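Local coordinates for arginase (RocF) (Helicobacter pylori, PDB 4G3H), which probably hydrolyses L-arginine to L-ornithine and urea, using two manganese ions bound in each subunit, at residues Q99-R102 and S103-D107; T187-S190 and E191-V194. All coordinates share one frame; numbering follows the deposited sequence.

The two contacts lie on separate helices of one alpha/beta domain built around a parallel sheet, and interaction 1 closes before interaction 2 opens along the chain. Residues 99-107 form the C-terminal end of helix 94-104 and the turn leading toward strand 110-115; residues 187-194 form the N-terminal start of helix 189-198, between strands 179-182 and 202-203. Their centres are about 27 Å apart and their nearest atoms about 14 Å, so they do not touch. Strand 110-115 lies next to strand 179-182 in the sheet. Interaction 1 sits away from the manganese ions, whereas interaction 2 borders the loop that carries the metal ligands His118 and Asp120.

Interaction 1 of 2, residues Q99-R102 and S103-D107; sequences QAFR and SVHKD
Phe101 holds CG anti to its backbone nitrogen (chi1 -171°) and His105 turns CG beside its own (chi1 -57°); these two choices bring the rings together one helical turn apart, at the C-terminal end of helix 94-104. The pair is a T-shaped (edge-to-face) stack with centroids 4.8 Å apart and planes at 64°. The imidazole presents an edge to the phenyl face, with His105 CD2 poised over the ring centre, while His105 NE2 lies 3.8 Å from Phe101 CE1. Phenylalanine suits this buried place, for its ring also meets Phe78 edge-to-face and packs near Tyr230, joining the helix to helix 59-78 and strand 228-234. Histidine suits the helix end, where a flat imidazole can turn its edge to the phenyl face while remaining partly exposed.

The backbone beneath keeps regular i to i+4 bonding to the last turn: Ser103 N donates to Gln99 O (2.8 Å), Val104 N to Ala100 O (3.0 Å) and His105 N to Phe101 O (3.1 Å). His105 is the first residue to leave helical geometry, and there the chain turns away toward strand 110-115. Small Ala100 lets helix 59-78 come close, while the hydroxyl of Ser103 bonds Lys75 of that helix and the carbonyl of Gly166.

A second pairing along the helix joins two long polar side chains, Gln99 and Arg102. Gln99 NE2 and Arg102 NH2 reach the carbonyls of Leu165 and Leu172, so these two buried groups satisfy loop carbonyls as well as each other. The Arg102 chain bends at chi3, and its NH1 meets Gln99 OE1 at 2.9 Å, in the plane of the Gln99 amide carbonyl, on a lone pair.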
# COMPACT_ATOMS: atom_id res chain seq x y z
N GLN A 99 -1.80 10.19 2.79
CA GLN A 99 -2.03 11.62 2.99
C GLN A 99 -1.37 12.02 4.31
O GLN A 99 -0.78 13.10 4.43
CB GLN A 99 -3.52 11.95 3.03
CG GLN A 99 -4.24 11.82 1.69
CD GLN A 99 -3.58 12.62 0.58
OE1 GLN A 99 -2.68 12.15 -0.10
NE2 GLN A 99 -4.03 13.86 0.40
N ALA A 100 -1.48 11.14 5.31
CA ALA A 100 -0.87 11.41 6.61
C ALA A 100 0.65 11.46 6.43
O ALA A 100 1.34 12.30 7.01
CB ALA A 100 -1.25 10.33 7.60
N PHE A 101 1.16 10.54 5.61
CA PHE A 101 2.58 10.44 5.32
C PHE A 101 3.07 11.74 4.65
O PHE A 101 4.12 12.28 5.03
CB PHE A 101 2.82 9.26 4.38
CG PHE A 101 4.26 8.93 4.17
CD1 PHE A 101 5.00 8.30 5.17
CD2 PHE A 101 4.88 9.20 2.95
CE1 PHE A 101 6.33 7.95 4.96
CE2 PHE A 101 6.21 8.85 2.73
CZ PHE A 101 6.94 8.22 3.75
N ARG A 102 2.32 12.21 3.66
CA ARG A 102 2.65 13.44 2.95
C ARG A 102 2.57 14.63 3.91
O ARG A 102 3.39 15.53 3.86
CB ARG A 102 1.66 13.68 1.80
CG ARG A 102 1.61 12.59 0.76
CD ARG A 102 0.46 12.82 -0.21
NE ARG A 102 0.66 14.00 -1.05
CZ ARG A 102 -0.22 14.45 -1.94
NH1 ARG A 102 -1.37 13.82 -2.11
NH2 ARG A 102 0.06 15.52 -2.67
N SER A 103 1.56 14.61 4.78
CA SER A 103 1.36 15.68 5.74
C SER A 103 2.55 15.82 6.69
O SER A 103 2.99 16.93 6.96
CB SER A 103 0.08 15.44 6.55
OG SER A 103 -0.22 16.56 7.35
N VAL A 104 3.06 14.70 7.19
CA VAL A 104 4.21 14.73 8.09
C VAL A 104 5.49 15.18 7.36
O VAL A 104 6.32 15.88 7.93
CB VAL A 104 4.48 13.34 8.72
CG1 VAL A 104 5.78 13.36 9.51
CG2 VAL A 104 3.32 12.96 9.63
N HIS A 105 5.63 14.77 6.10
CA HIS A 105 6.81 15.13 5.30
C HIS A 105 6.39 16.15 4.25
O HIS A 105 6.69 15.99 3.06
CB HIS A 105 7.36 13.89 4.60
CG HIS A 105 7.71 12.77 5.53
ND1 HIS A 105 8.79 12.82 6.38
CD2 HIS A 105 7.13 11.56 5.73
CE1 HIS A 105 8.87 11.70 7.07
NE2 HIS A 105 7.87 10.91 6.69
N LYS A 106 5.72 17.21 4.69
CA LYS A 106 5.22 18.26 3.81
C LYS A 106 6.20 18.95 2.87
O LYS A 106 5.81 19.38 1.79
CB LYS A 106 4.46 19.31 4.63
CG LYS A 106 5.16 19.74 5.90
CD LYS A 106 4.25 20.62 6.74
CE LYS A 106 4.86 20.96 8.08
NZ LYS A 106 6.13 21.72 7.94
N ASP A 107 7.46 19.06 3.26
CA ASP A 107 8.45 19.72 2.41
C ASP A 107 9.40 18.75 1.74
O ASP A 107 10.51 19.12 1.36
CB ASP A 107 9.25 20.73 3.23
CG ASP A 107 9.98 20.09 4.40
OD1 ASP A 107 10.73 20.80 5.10
OD2 ASP A 107 9.79 18.87 4.62

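Interaction 2 of 2, residues T187-S190 and E191-V194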
# COMPACT_ATOMS: atom_id res chain seq x y z
N THR A 187 -6.28 -3.48 -15.62
CA THR A 187 -6.70 -2.08 -15.55
C THR A 187 -7.85 -1.73 -16.49
O THR A 187 -8.25 -2.52 -17.34
CB THR A 187 -5.52 -1.17 -15.93
OG1 THR A 187 -5.10 -1.48 -17.26
CG2 THR A 187 -4.35 -1.38 -14.98
N GLU A 188 -8.38 -0.52 -16.32
CA GLU A 188 -9.46 -0.00 -17.16
C GLU A 188 -8.78 0.92 -18.17
O GLU A 188 -7.74 1.52 -17.86
CB GLU A 188 -10.46 0.81 -16.34
CG GLU A 188 -11.14 0.05 -15.23
CD GLU A 188 -11.89 -1.16 -15.73
OE1 GLU A 188 -12.76 -1.00 -16.61
OE2 GLU A 188 -11.61 -2.28 -15.24
N GLN A 189 -9.35 1.05 -19.36
CA GLN A 189 -8.77 1.92 -20.38
C GLN A 189 -8.59 3.33 -19.83
O GLN A 189 -7.62 4.02 -20.15
CB GLN A 189 -9.66 1.98 -21.63
CG GLN A 189 -9.12 2.88 -22.73
CD GLN A 189 -7.71 2.50 -23.16
OE1 GLN A 189 -7.46 1.36 -23.56
NE2 GLN A 189 -6.79 3.45 -23.08
N SER A 190 -9.52 3.75 -18.98
CA SER A 190 -9.45 5.08 -18.39
C SER A 190 -8.18 5.20 -17.54
O SER A 190 -7.56 6.26 -17.48
CB SER A 190 -10.68 5.36 -17.53
OG SER A 190 -10.77 4.47 -16.43
N GLU A 191 -7.80 4.10 -16.89
CA GLU A 191 -6.60 4.09 -16.06
C GLU A 191 -5.37 4.10 -16.97
O GLU A 191 -4.38 4.78 -16.69
CB GLU A 191 -6.57 2.86 -15.15
CG GLU A 191 -7.66 2.83 -14.09
CD GLU A 191 -7.51 1.64 -13.15
OE1 GLU A 191 -7.56 0.49 -13.62
OE2 GLU A 191 -7.33 1.86 -11.93
N ARG A 192 -5.44 3.33 -18.05
CA ARG A 192 -4.34 3.28 -18.99
C ARG A 192 -4.12 4.65 -19.63
O ARG A 192 -2.99 5.02 -19.94
CB ARG A 192 -4.60 2.24 -20.08
CG ARG A 192 -4.53 0.80 -19.60
CD ARG A 192 -4.47 -0.16 -20.77
NE ARG A 192 -5.75 -0.31 -21.45
CZ ARG A 192 -6.76 -1.05 -21.01
NH1 ARG A 192 -6.65 -1.74 -19.87
NH2 ARG A 192 -7.89 -1.13 -21.71
N ASP A 193 -5.21 5.40 -19.81
CA ASP A 193 -5.11 6.74 -20.40
C ASP A 193 -4.37 7.69 -19.47
O ASP A 193 -3.62 8.55 -19.92
CB ASP A 193 -6.50 7.33 -20.72
CG ASP A 193 -7.16 6.68 -21.93
OD1 ASP A 193 -6.45 6.15 -22.81
OD2 ASP A 193 -8.40 6.71 -22.01
N VAL A 194 -4.59 7.55 -18.16
CA VAL A 194 -3.91 8.42 -17.19
C VAL A 194 -2.42 8.08 -17.14
O VAL A 194 -1.57 8.97 -17.09
CB VAL A 194 -4.51 8.26 -15.77
CG1 VAL A 194 -3.66 9.05 -14.77
CG2 VAL A 194 -5.95 8.76 -15.74
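From an extended Thr187 the chain passes through Glu188, the N-cap residue, into the first turn of helix 189-198. Glu188 O receives Arg192 N at 2.9 Å and a weak bond from Glu191 N; Gln189 O receives Asp193 N at 2.8 Å. The side chain of Glu191 turns back to the N-cap residue, where its OE1 accepts from Glu188 N at 3.0 Å through its anti lone pair. This return from the third helical residue is the side-chain half of a capping box, and a carboxylate probably also gains from the N-H groups that point out of this end of the helix. Beyond CG the Glu191 chain runs extended, and OE2 accepts from the amides of Ile121 and His122, just past the manganese ligand Asp120. The helix belongs to the beta-alpha-beta unit between strands 179-182 and 202-203, so Glu191 ties its start to the metal-bearing loop.

On another side of the turn Arg192 folds back over the backbone, one guanidinium face lying against Gln189 CA. Arg192 NH1 bonds Thr187 OG1 at 3.0 Å and, weakly, Thr187 O. Side-on, Arg192 NE (3.2 Å) and Arg192 NH2 (3.1 Å) both grip Gln189 OE1 from one face of the amide, standing above the carbonyl plane and not on a lone pair; amide and guanidinium planes are 80° apart. Glutamine offers acceptor and donor at once, so it bridges Arg192 and Asp193, which also pairs with Arg196. The Gln189 chain starts out opposite its own N (chi1 180°) and bends at chi2, and Gln189 NE2 meets Asp193 OD1 at 2.7 Å from above the carboxylate plane.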